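Local coordinates for penicillin-binding protein (Bacillus halodurans, PDB 3TG9) that probably binds penicillin-like beta-lactams through a serine-centred active site, as a penicillin-binding protein of the serine beta-lactamase family, at residues T19-K24 against D236-W241; G56-T61 against A155-L160; H262-C265 against D269-G272; V275-Q280 against S285-M290; F298-Y303 against I309-A314. One frame throughout, in Å; residues are numbered along the deposited sequence.

Contact 1 of 5, residues T19-K24 against D236-W241; sequences TALMKK and DMMKLW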
# COMPACT_ATOMS: atom_id res chain seq x y z
N THR B 19 2.12 -13.04 17.33
CA THR B 19 1.46 -13.44 18.56
C THR B 19 1.15 -14.94 18.55
O THR B 19 0.49 -15.45 17.63
CB THR B 19 0.15 -12.68 18.76
OG1 THR B 19 0.44 -11.28 18.95
CG2 THR B 19 -0.62 -13.21 19.97
N ALA B 20 1.64 -15.65 19.56
CA ALA B 20 1.32 -17.07 19.73
C ALA B 20 0.35 -17.29 20.88
O ALA B 20 0.31 -16.50 21.83
CB ALA B 20 2.59 -17.88 19.96
N LEU B 21 -0.45 -18.35 20.80
CA LEU B 21 -1.40 -18.69 21.85
C LEU B 21 -1.44 -20.21 22.07
O LEU B 21 -1.31 -21.00 21.13
CB LEU B 21 -2.80 -18.16 21.49
CG LEU B 21 -4.01 -18.57 22.34
CD1 LEU B 21 -5.13 -17.58 22.17
CD2 LEU B 21 -4.50 -19.96 21.97
N MET B 22 -1.63 -20.61 23.33
CA MET B 22 -1.82 -22.03 23.66
C MET B 22 -2.88 -22.20 24.74
O MET B 22 -2.83 -21.53 25.77
CB MET B 22 -0.53 -22.67 24.15
CG MET B 22 -0.78 -23.76 25.16
SD MET B 22 0.70 -24.27 26.05
CE MET B 22 1.32 -25.53 24.96
N LYS B 23 -3.83 -23.08 24.50
CA LYS B 23 -4.87 -23.33 25.48
C LYS B 23 -5.04 -24.83 25.72
O LYS B 23 -5.17 -25.61 24.77
CB LYS B 23 -6.19 -22.70 25.05
CG LYS B 23 -7.40 -23.35 25.67
CD LYS B 23 -8.55 -22.37 25.81
CE LYS B 23 -9.79 -23.06 26.32
NZ LYS B 23 -10.46 -22.27 27.37
N LYS B 24 -5.03 -25.22 27.00
CA LYS B 24 -5.18 -26.63 27.38
C LYS B 24 -6.56 -26.91 27.97
O LYS B 24 -6.82 -26.60 29.13
CB LYS B 24 -4.08 -27.04 28.37
CG LYS B 24 -2.68 -26.71 27.89
CD LYS B 24 -1.63 -27.67 28.44
CE LYS B 24 -1.09 -27.23 29.79
NZ LYS B 24 0.08 -28.06 30.21
N ASP B 236 -9.22 -14.75 18.79
CA ASP B 236 -10.33 -15.00 17.87
C ASP B 236 -10.12 -16.33 17.09
O ASP B 236 -11.08 -17.00 16.72
CB ASP B 236 -10.52 -13.84 16.89
CG ASP B 236 -11.52 -12.80 17.39
OD1 ASP B 236 -11.88 -12.83 18.58
OD2 ASP B 236 -11.95 -11.95 16.58
N MET B 237 -8.87 -16.71 16.83
CA MET B 237 -8.64 -18.00 16.18
C MET B 237 -8.92 -19.12 17.17
O MET B 237 -9.52 -20.14 16.84
CB MET B 237 -7.23 -18.15 15.60
CG MET B 237 -7.07 -19.41 14.74
SD MET B 237 -8.13 -19.34 13.27
CE MET B 237 -8.26 -21.08 12.81
N MET B 238 -8.51 -18.91 18.42
CA MET B 238 -8.86 -19.83 19.48
C MET B 238 -10.37 -19.98 19.56
O MET B 238 -10.89 -21.09 19.61
CB MET B 238 -8.32 -19.33 20.82
CG MET B 238 -8.63 -20.25 21.99
SD MET B 238 -8.56 -19.38 23.56
CE MET B 238 -10.20 -18.68 23.62
N LYS B 239 -11.09 -18.87 19.58
CA LYS B 239 -12.55 -18.92 19.64
C LYS B 239 -13.14 -19.65 18.44
O LYS B 239 -14.22 -20.22 18.53
CB LYS B 239 -13.15 -17.52 19.71
CG LYS B 239 -12.87 -16.76 21.00
CD LYS B 239 -13.62 -15.43 21.02
CE LYS B 239 -13.08 -14.50 22.09
NZ LYS B 239 -12.76 -15.22 23.36
N LEU B 240 -12.45 -19.60 17.30
CA LEU B 240 -12.99 -20.24 16.11
C LEU B 240 -12.95 -21.77 16.22
O LEU B 240 -13.90 -22.46 15.85
CB LEU B 240 -12.27 -19.78 14.83
CG LEU B 240 -12.82 -20.58 13.65
CD1 LEU B 240 -13.22 -19.75 12.47
CD2 LEU B 240 -11.87 -21.72 13.25
N TRP B 241 -11.84 -22.30 16.74
CA TRP B 241 -11.72 -23.73 16.98
C TRP B 241 -12.76 -24.19 18.01
O TRP B 241 -13.46 -25.18 17.82
CB TRP B 241 -10.32 -24.06 17.50
CG TRP B 241 -9.24 -24.09 16.46
CD1 TRP B 241 -8.15 -23.26 16.38
CD2 TRP B 241 -9.12 -25.01 15.36
NE1 TRP B 241 -7.37 -23.61 15.29
CE2 TRP B 241 -7.94 -24.68 14.65
CE3 TRP B 241 -9.90 -26.08 14.91
CZ2 TRP B 241 -7.52 -25.38 13.52
CZ3 TRP B 241 -9.49 -26.78 13.79
CH2 TRP B 241 -8.31 -26.42 13.10

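Contact 2 of 5, residues G56-T61 against A155-L160; sequences GCKLFT and AGFILL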
# COMPACT_ATOMS: atom_id res chain seq x y z
N GLY B 56 -4.78 -19.92 5.88
CA GLY B 56 -5.42 -20.36 7.10
C GLY B 56 -6.94 -20.31 7.01
O GLY B 56 -7.63 -21.14 7.60
N CYS B 57 -7.46 -19.33 6.27
CA CYS B 57 -8.89 -19.06 6.26
C CYS B 57 -9.68 -19.84 5.19
O CYS B 57 -10.88 -19.61 5.01
CB CYS B 57 -9.17 -17.56 6.12
SG CYS B 57 -8.62 -16.85 4.57
N LYS B 58 -9.00 -20.74 4.48
CA LYS B 58 -9.70 -21.70 3.63
C LYS B 58 -10.68 -22.51 4.47
O LYS B 58 -11.71 -22.96 3.97
CB LYS B 58 -8.72 -22.66 2.94
CG LYS B 58 -8.02 -22.07 1.73
CD LYS B 58 -7.38 -23.16 0.87
CE LYS B 58 -6.90 -22.58 -0.44
NZ LYS B 58 -5.74 -21.69 -0.24
N LEU B 59 -10.36 -22.68 5.76
CA LEU B 59 -11.24 -23.35 6.71
C LEU B 59 -12.59 -22.63 6.86
O LEU B 59 -13.63 -23.29 6.97
CB LEU B 59 -10.57 -23.47 8.08
CG LEU B 59 -11.42 -24.05 9.22
CD1 LEU B 59 -11.99 -25.41 8.85
CD2 LEU B 59 -10.59 -24.17 10.48
N PHE B 60 -12.56 -21.30 6.88
CA PHE B 60 -13.78 -20.51 7.02
C PHE B 60 -14.63 -20.69 5.78
O PHE B 60 -15.86 -20.67 5.84
CB PHE B 60 -13.49 -19.00 7.20
CG PHE B 60 -12.43 -18.68 8.23
CD1 PHE B 60 -12.00 -19.63 9.14
CD2 PHE B 60 -11.89 -17.40 8.29
CE1 PHE B 60 -11.02 -19.32 10.08
CE2 PHE B 60 -10.91 -17.08 9.23
CZ PHE B 60 -10.48 -18.05 10.12
N THR B 61 -13.97 -20.84 4.63
CA THR B 61 -14.68 -21.08 3.38
C THR B 61 -15.38 -22.43 3.44
O THR B 61 -16.54 -22.55 3.04
CB THR B 61 -13.73 -21.04 2.18
OG1 THR B 61 -13.02 -19.79 2.18
CG2 THR B 61 -14.50 -21.18 0.88
N ALA B 155 -7.39 -21.52 -6.75
CA ALA B 155 -8.54 -21.15 -7.57
C ALA B 155 -9.76 -21.97 -7.17
O ALA B 155 -10.89 -21.49 -7.18
CB ALA B 155 -8.22 -21.35 -9.06
N GLY B 156 -9.52 -23.22 -6.78
CA GLY B 156 -10.60 -24.08 -6.33
C GLY B 156 -11.36 -23.51 -5.14
O GLY B 156 -12.56 -23.74 -4.99
N PHE B 157 -10.66 -22.76 -4.29
CA PHE B 157 -11.34 -22.14 -3.16
C PHE B 157 -11.93 -20.78 -3.50
O PHE B 157 -12.84 -20.31 -2.82
CB PHE B 157 -10.46 -22.12 -1.90
CG PHE B 157 -10.65 -23.33 -1.04
CD1 PHE B 157 -10.25 -24.58 -1.49
CD2 PHE B 157 -11.27 -23.23 0.20
CE1 PHE B 157 -10.44 -25.72 -0.70
CE2 PHE B 157 -11.47 -24.36 0.99
CZ PHE B 157 -11.05 -25.60 0.54
N ILE B 158 -11.42 -20.16 -4.56
CA ILE B 158 -12.11 -19.00 -5.15
C ILE B 158 -13.47 -19.45 -5.66
O ILE B 158 -14.49 -18.82 -5.37
CB ILE B 158 -11.33 -18.38 -6.33
CG1 ILE B 158 -10.02 -17.76 -5.84
CG2 ILE B 158 -12.19 -17.35 -7.03
CD1 ILE B 158 -10.23 -16.57 -4.92
N LEU B 159 -13.49 -20.54 -6.43
CA LEU B 159 -14.73 -21.08 -6.98
C LEU B 159 -15.75 -21.38 -5.88
O LEU B 159 -16.94 -21.09 -6.03
CB LEU B 159 -14.46 -22.32 -7.83
CG LEU B 159 -13.64 -22.08 -9.11
CD1 LEU B 159 -13.22 -23.38 -9.78
CD2 LEU B 159 -14.40 -21.18 -10.07
N LEU B 160 -15.30 -21.96 -4.77
CA LEU B 160 -16.18 -22.19 -3.63
C LEU B 160 -16.74 -20.86 -3.09
O LEU B 160 -17.91 -20.77 -2.73
CB LEU B 160 -15.45 -22.97 -2.54
CG LEU B 160 -15.23 -24.48 -2.73
CD1 LEU B 160 -14.36 -25.05 -1.62
CD2 LEU B 160 -16.55 -25.25 -2.81

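Contact 3 of 5, residues H262-C265 against D269-G272; sequences HVHC and DYYG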
# COMPACT_ATOMS: atom_id res chain seq x y z
N HIS B 262 -11.02 -37.22 4.11
CA HIS B 262 -11.52 -37.63 2.80
C HIS B 262 -10.39 -38.00 1.86
O HIS B 262 -10.53 -38.88 1.02
CB HIS B 262 -12.33 -36.51 2.15
CG HIS B 262 -13.57 -36.15 2.90
ND1 HIS B 262 -13.68 -35.01 3.66
CD2 HIS B 262 -14.76 -36.79 3.01
CE1 HIS B 262 -14.88 -34.96 4.21
NE2 HIS B 262 -15.56 -36.03 3.83
N VAL B 263 -9.27 -37.29 1.97
CA VAL B 263 -8.14 -37.52 1.08
C VAL B 263 -6.93 -37.88 1.92
O VAL B 263 -6.73 -37.32 3.00
CB VAL B 263 -7.80 -36.26 0.25
CG1 VAL B 263 -6.67 -36.56 -0.74
CG2 VAL B 263 -9.02 -35.75 -0.48
N HIS B 264 -6.14 -38.82 1.43
CA HIS B 264 -4.83 -39.07 2.00
C HIS B 264 -3.81 -38.44 1.06
O HIS B 264 -3.77 -38.78 -0.12
CB HIS B 264 -4.57 -40.57 2.13
CG HIS B 264 -3.25 -40.90 2.75
ND1 HIS B 264 -2.73 -42.18 2.76
CD2 HIS B 264 -2.34 -40.12 3.38
CE1 HIS B 264 -1.56 -42.17 3.38
NE2 HIS B 264 -1.30 -40.93 3.76
N CYS B 265 -3.00 -37.52 1.58
CA CYS B 265 -2.03 -36.82 0.74
C CYS B 265 -0.68 -37.52 0.70
O CYS B 265 -0.14 -37.81 -0.38
CB CYS B 265 -1.84 -35.39 1.24
SG CYS B 265 -3.38 -34.63 1.72
N ASP B 269 -0.37 -37.21 6.58
CA ASP B 269 -1.21 -36.10 6.19
C ASP B 269 -2.43 -36.51 5.38
O ASP B 269 -2.33 -37.16 4.34
CB ASP B 269 -0.38 -35.07 5.42
CG ASP B 269 0.77 -34.54 6.25
OD1 ASP B 269 0.53 -34.14 7.41
OD2 ASP B 269 1.91 -34.53 5.74
N TYR B 270 -3.58 -36.08 5.88
CA TYR B 270 -4.85 -36.23 5.19
C TYR B 270 -5.48 -34.85 5.09
O TYR B 270 -5.07 -33.93 5.79
CB TYR B 270 -5.76 -37.18 5.97
CG TYR B 270 -5.16 -38.56 6.13
CD1 TYR B 270 -4.09 -38.78 6.98
CD2 TYR B 270 -5.67 -39.64 5.41
CE1 TYR B 270 -3.53 -40.04 7.11
CE2 TYR B 270 -5.12 -40.92 5.54
CZ TYR B 270 -4.05 -41.10 6.39
OH TYR B 270 -3.48 -42.35 6.53
N TYR B 271 -6.48 -34.70 4.22
CA TYR B 271 -7.21 -33.44 4.11
C TYR B 271 -8.69 -33.72 4.31
O TYR B 271 -9.20 -34.74 3.85
CB TYR B 271 -6.97 -32.80 2.75
CG TYR B 271 -7.16 -31.29 2.71
CD1 TYR B 271 -8.28 -30.72 2.10
CD2 TYR B 271 -6.22 -30.43 3.26
CE1 TYR B 271 -8.45 -29.36 2.05
CE2 TYR B 271 -6.38 -29.06 3.22
CZ TYR B 271 -7.51 -28.53 2.62
OH TYR B 271 -7.68 -27.16 2.57
N GLY B 272 -9.37 -32.83 5.03
CA GLY B 272 -10.80 -32.95 5.22
C GLY B 272 -11.50 -32.02 4.25
O GLY B 272 -11.18 -31.99 3.07

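Contact 4 of 5, residues V275-Q280 against S285-M290; sequences VWIKQQ and SKYHVM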
# COMPACT_ATOMS: atom_id res chain seq x y z
N VAL B 275 -9.47 -28.33 5.71
CA VAL B 275 -8.65 -28.44 6.91
C VAL B 275 -7.65 -29.60 6.71
O VAL B 275 -7.94 -30.54 5.98
CB VAL B 275 -9.55 -28.66 8.15
CG1 VAL B 275 -10.29 -29.99 8.05
CG2 VAL B 275 -8.74 -28.58 9.44
N TRP B 276 -6.48 -29.50 7.33
CA TRP B 276 -5.49 -30.59 7.32
C TRP B 276 -5.70 -31.52 8.51
O TRP B 276 -6.11 -31.08 9.59
CB TRP B 276 -4.06 -30.05 7.36
CG TRP B 276 -3.62 -29.35 6.11
CD1 TRP B 276 -3.58 -28.00 5.89
CD2 TRP B 276 -3.15 -29.96 4.91
NE1 TRP B 276 -3.11 -27.73 4.63
CE2 TRP B 276 -2.84 -28.92 4.00
CE3 TRP B 276 -2.96 -31.28 4.51
CZ2 TRP B 276 -2.35 -29.17 2.72
CZ3 TRP B 276 -2.47 -31.53 3.24
CH2 TRP B 276 -2.17 -30.48 2.36
N ILE B 277 -5.41 -32.80 8.32
CA ILE B 277 -5.55 -33.78 9.39
C ILE B 277 -4.27 -34.59 9.60
O ILE B 277 -3.69 -35.11 8.64
CB ILE B 277 -6.71 -34.75 9.12
CG1 ILE B 277 -8.01 -33.97 8.95
CG2 ILE B 277 -6.84 -35.79 10.24
CD1 ILE B 277 -9.15 -34.79 8.44
N LYS B 278 -3.83 -34.67 10.84
CA LYS B 278 -2.66 -35.47 11.17
C LYS B 278 -3.14 -36.75 11.82
O LYS B 278 -3.76 -36.71 12.89
CB LYS B 278 -1.72 -34.71 12.10
CG LYS B 278 -0.36 -35.37 12.26
CD LYS B 278 0.50 -35.14 11.03
CE LYS B 278 0.62 -33.65 10.74
NZ LYS B 278 1.79 -33.36 9.86
N GLN B 279 -2.88 -37.87 11.17
CA GLN B 279 -3.33 -39.17 11.66
C GLN B 279 -2.18 -40.18 11.62
O GLN B 279 -1.67 -40.51 10.55
CB GLN B 279 -4.49 -39.68 10.82
CG GLN B 279 -5.14 -40.94 11.36
CD GLN B 279 -6.12 -41.53 10.37
OE1 GLN B 279 -7.31 -41.25 10.43
NE2 GLN B 279 -5.62 -42.34 9.45
N GLN B 280 -1.79 -40.65 12.79
CA GLN B 280 -0.65 -41.54 12.92
C GLN B 280 -0.95 -42.67 13.90
O GLN B 280 -1.48 -42.44 14.98
CB GLN B 280 0.58 -40.75 13.37
CG GLN B 280 0.30 -39.80 14.52
CD GLN B 280 1.16 -38.54 14.49
OE1 GLN B 280 1.31 -37.84 15.50
NE2 GLN B 280 1.72 -38.24 13.32
N SER B 285 -4.14 -37.02 15.61
CA SER B 285 -3.44 -36.23 16.61
C SER B 285 -3.79 -34.74 16.54
O SER B 285 -3.77 -34.04 17.56
CB SER B 285 -1.94 -36.44 16.49
OG SER B 285 -1.53 -36.33 15.14
N LYS B 286 -4.10 -34.24 15.35
CA LYS B 286 -4.50 -32.84 15.23
C LYS B 286 -5.23 -32.49 13.95
O LYS B 286 -5.05 -33.12 12.91
CB LYS B 286 -3.32 -31.89 15.44
CG LYS B 286 -2.31 -31.85 14.31
CD LYS B 286 -1.41 -30.62 14.44
CE LYS B 286 -0.12 -30.81 13.68
NZ LYS B 286 0.81 -29.65 13.82
N TYR B 287 -6.09 -31.49 14.07
CA TYR B 287 -6.64 -30.81 12.92
C TYR B 287 -5.89 -29.49 12.84
O TYR B 287 -5.71 -28.82 13.86
CB TYR B 287 -8.13 -30.58 13.10
CG TYR B 287 -8.90 -31.84 13.40
CD1 TYR B 287 -9.26 -32.71 12.38
CD2 TYR B 287 -9.26 -32.17 14.70
CE1 TYR B 287 -9.98 -33.86 12.64
CE2 TYR B 287 -9.96 -33.32 14.98
CZ TYR B 287 -10.32 -34.16 13.95
OH TYR B 287 -11.03 -35.32 14.21
N HIS B 288 -5.43 -29.11 11.66
CA HIS B 288 -4.66 -27.88 11.59
C HIS B 288 -4.79 -27.14 10.27
O HIS B 288 -5.09 -27.73 9.23
CB HIS B 288 -3.19 -28.14 11.94
CG HIS B 288 -2.44 -28.95 10.94
ND1 HIS B 288 -2.68 -30.30 10.74
CD2 HIS B 288 -1.44 -28.62 10.10
CE1 HIS B 288 -1.87 -30.75 9.80
NE2 HIS B 288 -1.11 -29.76 9.39
N VAL B 289 -4.57 -25.84 10.33
CA VAL B 289 -4.48 -25.02 9.13
C VAL B 289 -3.18 -24.25 9.18
O VAL B 289 -2.56 -24.11 10.23
CB VAL B 289 -5.65 -24.05 8.98
CG1 VAL B 289 -6.94 -24.80 8.70
CG2 VAL B 289 -5.78 -23.16 10.21
N MET B 290 -2.77 -23.74 8.03
CA MET B 290 -1.57 -22.94 7.94
C MET B 290 -1.72 -22.02 6.75
O MET B 290 -2.63 -22.20 5.93
CB MET B 290 -0.37 -23.83 7.71
CG MET B 290 -0.39 -24.41 6.32
SD MET B 290 0.17 -26.09 6.27
CE MET B 290 -0.94 -26.85 7.43
O HOH W 1 -3.29 -24.66 3.62
O HOH W 2 2.67 -30.96 12.01

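Contact 5 of 5, residues F298-Y303 against I309-A314; sequences FHSAFY and IVVVCA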
# COMPACT_ATOMS: atom_id res chain seq x y z
N PHE B 298 1.47 -18.46 9.37
CA PHE B 298 0.38 -18.78 10.27
C PHE B 298 0.28 -20.30 10.43
O PHE B 298 0.31 -21.03 9.45
CB PHE B 298 -0.93 -18.25 9.68
CG PHE B 298 -2.16 -18.62 10.46
CD1 PHE B 298 -2.43 -18.03 11.69
CD2 PHE B 298 -3.08 -19.53 9.95
CE1 PHE B 298 -3.58 -18.33 12.40
CE2 PHE B 298 -4.23 -19.84 10.64
CZ PHE B 298 -4.48 -19.24 11.87
N HIS B 299 0.18 -20.76 11.67
CA HIS B 299 -0.10 -22.17 11.95
C HIS B 299 -1.06 -22.22 13.11
O HIS B 299 -0.87 -21.53 14.10
CB HIS B 299 1.17 -22.94 12.33
CG HIS B 299 1.92 -23.47 11.16
ND1 HIS B 299 3.02 -22.84 10.62
CD2 HIS B 299 1.73 -24.58 10.41
CE1 HIS B 299 3.47 -23.53 9.59
NE2 HIS B 299 2.70 -24.59 9.44
N SER B 300 -2.09 -23.03 12.98
CA SER B 300 -3.04 -23.19 14.07
C SER B 300 -3.60 -24.60 14.07
O SER B 300 -3.76 -25.21 13.01
CB SER B 300 -4.16 -22.16 13.96
OG SER B 300 -4.82 -22.00 15.19
N ALA B 301 -3.91 -25.12 15.26
CA ALA B 301 -4.30 -26.51 15.39
C ALA B 301 -5.18 -26.77 16.60
O ALA B 301 -5.12 -26.06 17.60
CB ALA B 301 -3.07 -27.39 15.44
N PHE B 302 -6.00 -27.81 16.49
CA PHE B 302 -6.78 -28.32 17.61
C PHE B 302 -6.35 -29.76 17.86
O PHE B 302 -6.40 -30.60 16.96
CB PHE B 302 -8.27 -28.25 17.30
CG PHE B 302 -9.14 -28.78 18.40
CD1 PHE B 302 -9.55 -30.10 18.39
CD2 PHE B 302 -9.55 -27.96 19.43
CE1 PHE B 302 -10.36 -30.60 19.41
CE2 PHE B 302 -10.36 -28.45 20.45
CZ PHE B 302 -10.76 -29.77 20.44
N TYR B 303 -5.93 -30.05 19.08
CA TYR B 303 -5.46 -31.37 19.44
C TYR B 303 -6.53 -32.12 20.23
O TYR B 303 -6.70 -31.88 21.41
CB TYR B 303 -4.16 -31.25 20.25
CG TYR B 303 -3.10 -30.42 19.56
CD1 TYR B 303 -2.13 -31.02 18.78
CD2 TYR B 303 -3.09 -29.04 19.68
CE1 TYR B 303 -1.15 -30.26 18.14
CE2 TYR B 303 -2.12 -28.28 19.03
CZ TYR B 303 -1.16 -28.89 18.28
OH TYR B 303 -0.20 -28.13 17.64
N ILE B 309 -5.45 -26.18 21.98
CA ILE B 309 -5.52 -25.25 20.85
C ILE B 309 -4.22 -24.47 20.81
O ILE B 309 -3.78 -23.95 21.84
CB ILE B 309 -6.69 -24.26 20.98
CG1 ILE B 309 -8.03 -24.98 20.93
CG2 ILE B 309 -6.64 -23.21 19.88
CD1 ILE B 309 -9.22 -24.07 21.24
N VAL B 310 -3.60 -24.41 19.64
CA VAL B 310 -2.43 -23.57 19.42
C VAL B 310 -2.71 -22.61 18.26
O VAL B 310 -3.37 -22.97 17.29
CB VAL B 310 -1.15 -24.40 19.16
CG1 VAL B 310 0.05 -23.48 18.91
CG2 VAL B 310 -0.87 -25.32 20.34
N VAL B 311 -2.24 -21.38 18.39
CA VAL B 311 -2.40 -20.40 17.33
C VAL B 311 -1.08 -19.66 17.23
O VAL B 311 -0.61 -19.11 18.22
CB VAL B 311 -3.51 -19.38 17.64
CG1 VAL B 311 -3.66 -18.41 16.49
CG2 VAL B 311 -4.83 -20.09 17.92
N VAL B 312 -0.47 -19.68 16.06
CA VAL B 312 0.72 -18.86 15.83
C VAL B 312 0.48 -17.90 14.67
O VAL B 312 0.38 -18.33 13.52
CB VAL B 312 1.97 -19.73 15.59
CG1 VAL B 312 3.20 -18.86 15.49
CG2 VAL B 312 2.13 -20.75 16.72
N CYS B 313 0.37 -16.61 14.98
CA CYS B 313 0.25 -15.57 13.97
C CYS B 313 1.57 -14.81 13.86
O CYS B 313 2.19 -14.50 14.87
CB CYS B 313 -0.88 -14.60 14.32
SG CYS B 313 -2.54 -15.31 14.32
N ALA B 314 2.02 -14.54 12.64
CA ALA B 314 3.24 -13.75 12.46
C ALA B 314 3.14 -12.79 11.28
O ALA B 314 2.60 -13.16 10.23
CB ALA B 314 4.43 -14.66 12.30

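Contact 1 of 5, residues T19-K24 against D236-W241
Met238, on the helix 234-245, meets two side chains of the strand 19-24, Leu21 and Lys23, which stand two residues apart and so reach out from the same face of the sheet. Leu21 spreads both methyls against the root of the methionine: CD1 lies 3.9 Å from Met238 CB and CD2 lies 4.0 Å from that same CB. The two side chains cross at about a right angle, the leucine fork straddling the methionine stem. Further out the methionine is extended, with CG trans to its backbone N (chi1 -180°) and only the last torsion turned (chi3 85°), and this carries SD past the leucine to Lys23. There the sulfur touches the aliphatic part of the lysine, with Lys23 CD 3.7 Å from Met238 SD. The lysine contributes methylenes alone; its NZ goes on to the carbonyl oxygen of Asp27. Pro29 and Ile309 also touch Met238, so the methionine sits among strand and loop residues, while Leu21 rests on Val311 of the next strand. No hydrogen bond joins the two segments. This is apolar helix-on-sheet packing, a helix of the beta-lactamase-like fold laid on one face of its central antiparallel sheet.

Contact 2 of 5, residues G56-T61 against A155-L160
Lys58 lies along the ring of Phe157, its methylenes running over one face while its backbone carbonyl comes near the rim. It stands at the start of the helix 58-70 and is the lysine of an apparent SxxK motif, with Ser55 one turn earlier. Its CD sits 3.9 Å from the centroid of the Phe157 ring, 14° off the normal, a CH-pi contact over the face. CB and CG reach toward the CD2 side of the ring, CG coming to 3.8 Å from Phe157 CD2. The chain stays extended until its last torsion, where a turn (chi4 70°) swings NZ away from the phenyl ring. Lys58 NZ is gripped by Asn154 OD1, Tyr152 OH and the Asp227 carbonyl, with a weak bond to Ser55 OG. Phe157 is covered on its opposite face by its own neighbour one turn on, Leu160 CD1, so the ring is held between a lysine chain and a leucine methyl. Three residues along, Thr61 comes to the ring at its edge, with CB 3.8 Å from Phe157 CD2. Thr61 CG2 reaches on to Leu160, 4.0 Å from Leu160 CB, while OG1 bonds to the carbonyl oxygen of Ser226. The apolar stem of Lys58 thus lies against Phe157 while polar groups hold its amine, consistent with a lysine placed to act on the serine of a penicillin-binding active site.

Contact 3 of 5, residues H262-C265 against D269-G272
The rings of His264 and Tyr270 lie almost flat on one another, an offset stack with centroids 4.1 Å apart and planes at 13°. The tyrosine's CE2 and CZ end covers the imidazole, CE2 coming to 3.4 Å from His264 CG. The two residues form a non-hydrogen-bonded antiparallel pair, and their different first torsions bring the rings together: His264 extends with CG trans to its N (chi1 -178°), whereas Tyr270 turns CG beside its N (chi1 -61°). At the imidazole's edge, in its plane, the carbonyl oxygen of Asp269 lies 3.1 Å from His264 CD2; that same oxygen accepts a hydrogen bond from the backbone N of Cys265. His264 NE2 is bonded to the carbonyl of Asp267 in the turn. On the other face, Val263 and Tyr271 are a hydrogen-bonded pair, their CB atoms 4.3 Å apart, and Cys265 SG lies 4.2 Å from Tyr271 CB, while the phenol of Tyr271 runs off away from the hairpin. A classic beta bulge ends the ladder, with His262 and Val263 both facing Tyr271: the Val263 N bond to Tyr271 O is 3.2 Å and nearly straight, that from His262 N weak. The hairpin forms one end of the central sheet, with strand 263-266 at that edge within the chain; strand 269-271 pairs onward with 276-279, and Val263 and His262 touch Thr98 of helix 93-98.

Contact 4 of 5, residues V275-Q280 against S285-M290
Lys278 O is met by Ser285 twice, through the backbone N at 2.8 Å and, less certainly, through OG at 3.2 Å, whose proton may instead go to another acceptor. Ser285 and Lys286 both face Lys278, a classic beta bulge near the turn of an antiparallel hairpin in the central sheet. Ladder bonds follow from Lys278 N to Lys286 O and between Trp276 and His288. On the face carrying these residues, Lys278 and Lys286 lie side by side and point the same way, with Lys278 CB 3.7 Å from Lys286 CG. One water accepts from Lys286 NZ and, weakly, from Lys278 NZ, and the like charges are probably eased by separate salt bridges, Lys278 to Asp269 and Lys286 to Glu328. His288 is sandwiched: Trp276 CB makes a CH-pi contact 3.6 Å from the imidazole centroid, while Lys286 CE covers the opposite face. The histidine reaches under that CB because its CG is tucked between backbone N and carbonyl carbon (chi1 69°). On the other face of the sheet Ile277 and Tyr287 also run side by side, Ile277 CG1 approaching the edge of the phenol ring. Back on the face of His288, Trp276 makes a Met-aromatic contact, Met290 SD lying obliquely 4.5 Å from the centroid of its five-membered ring; beyond it, a water accepts from Trp276 NE1, 3.2 Å away.

Contact 5 of 5, residues F298-Y303 against I309-A314
Phe298, Phe302 and Tyr303 each offer a ring to the neighbouring strand 309-314. Cys313 SG comes to the Phe298 ring at its edge, 3.7 Å from CE1, a sulfur-aromatic contact, and Val311 CG1 approaches the same ring obliquely, 4.1 Å from CE1. Phe302 likewise presents an edge, with CD2 3.7 Å from Ile309 CG1. Tyr303 belongs to the opposite face of the sheet: its ring meets Val310 CG2 obliquely, 3.5 Å from CE2, and its OH bonds to Glu328. The two strands form an antiparallel hairpin in the middle of the central sheet, at 172° between their directions, and the hydrogen-bonded pairs are His299 with Val312 and Ala301 with Val310. Between the phenylalanines stands Ser300. Its OG is trans to its own backbone N (chi1 -161°), which turns it back across the ladder to give its proton to Val310 O at 2.7 Å, in the carbonyl plane and on a lone pair. That oxygen also takes Ala301 N at 3.0 Å, so two donors grip it. Ser300 OG in turn accepts from Trp241 NE1 of the helix 234-245, and Val311 CG2 packs 3.3 Å from the hydroxyl oxygen. Ile327 and Phe331 touch Val310 on the far side of the sheet.

Overall arrangement
From the N terminus, strand 19-24 opens the longest loop here, which contact 1 closes at helix 234-245. Contact 2 is nested inside it, joining helix 58-70 to helix 155-168; the two touch where Leu240 packs on Phe60 and Leu59. Contacts 3, 4 and 5 then follow in series as short hairpins of one sheet, each laid beside the next through backbone bonds between adjoining strands: Tyr270 O bonds to Ile277 N, and Tyr287 O to Phe302 N. The chain finally returns to its beginning, for strand 309-314 of contact 5 pairs with strand 19-24 of contact 1. No loops cross. The helical region of contact 2 meets the sheet through Gly56 against Phe298 and Val289, and Phe157 near Tyr271.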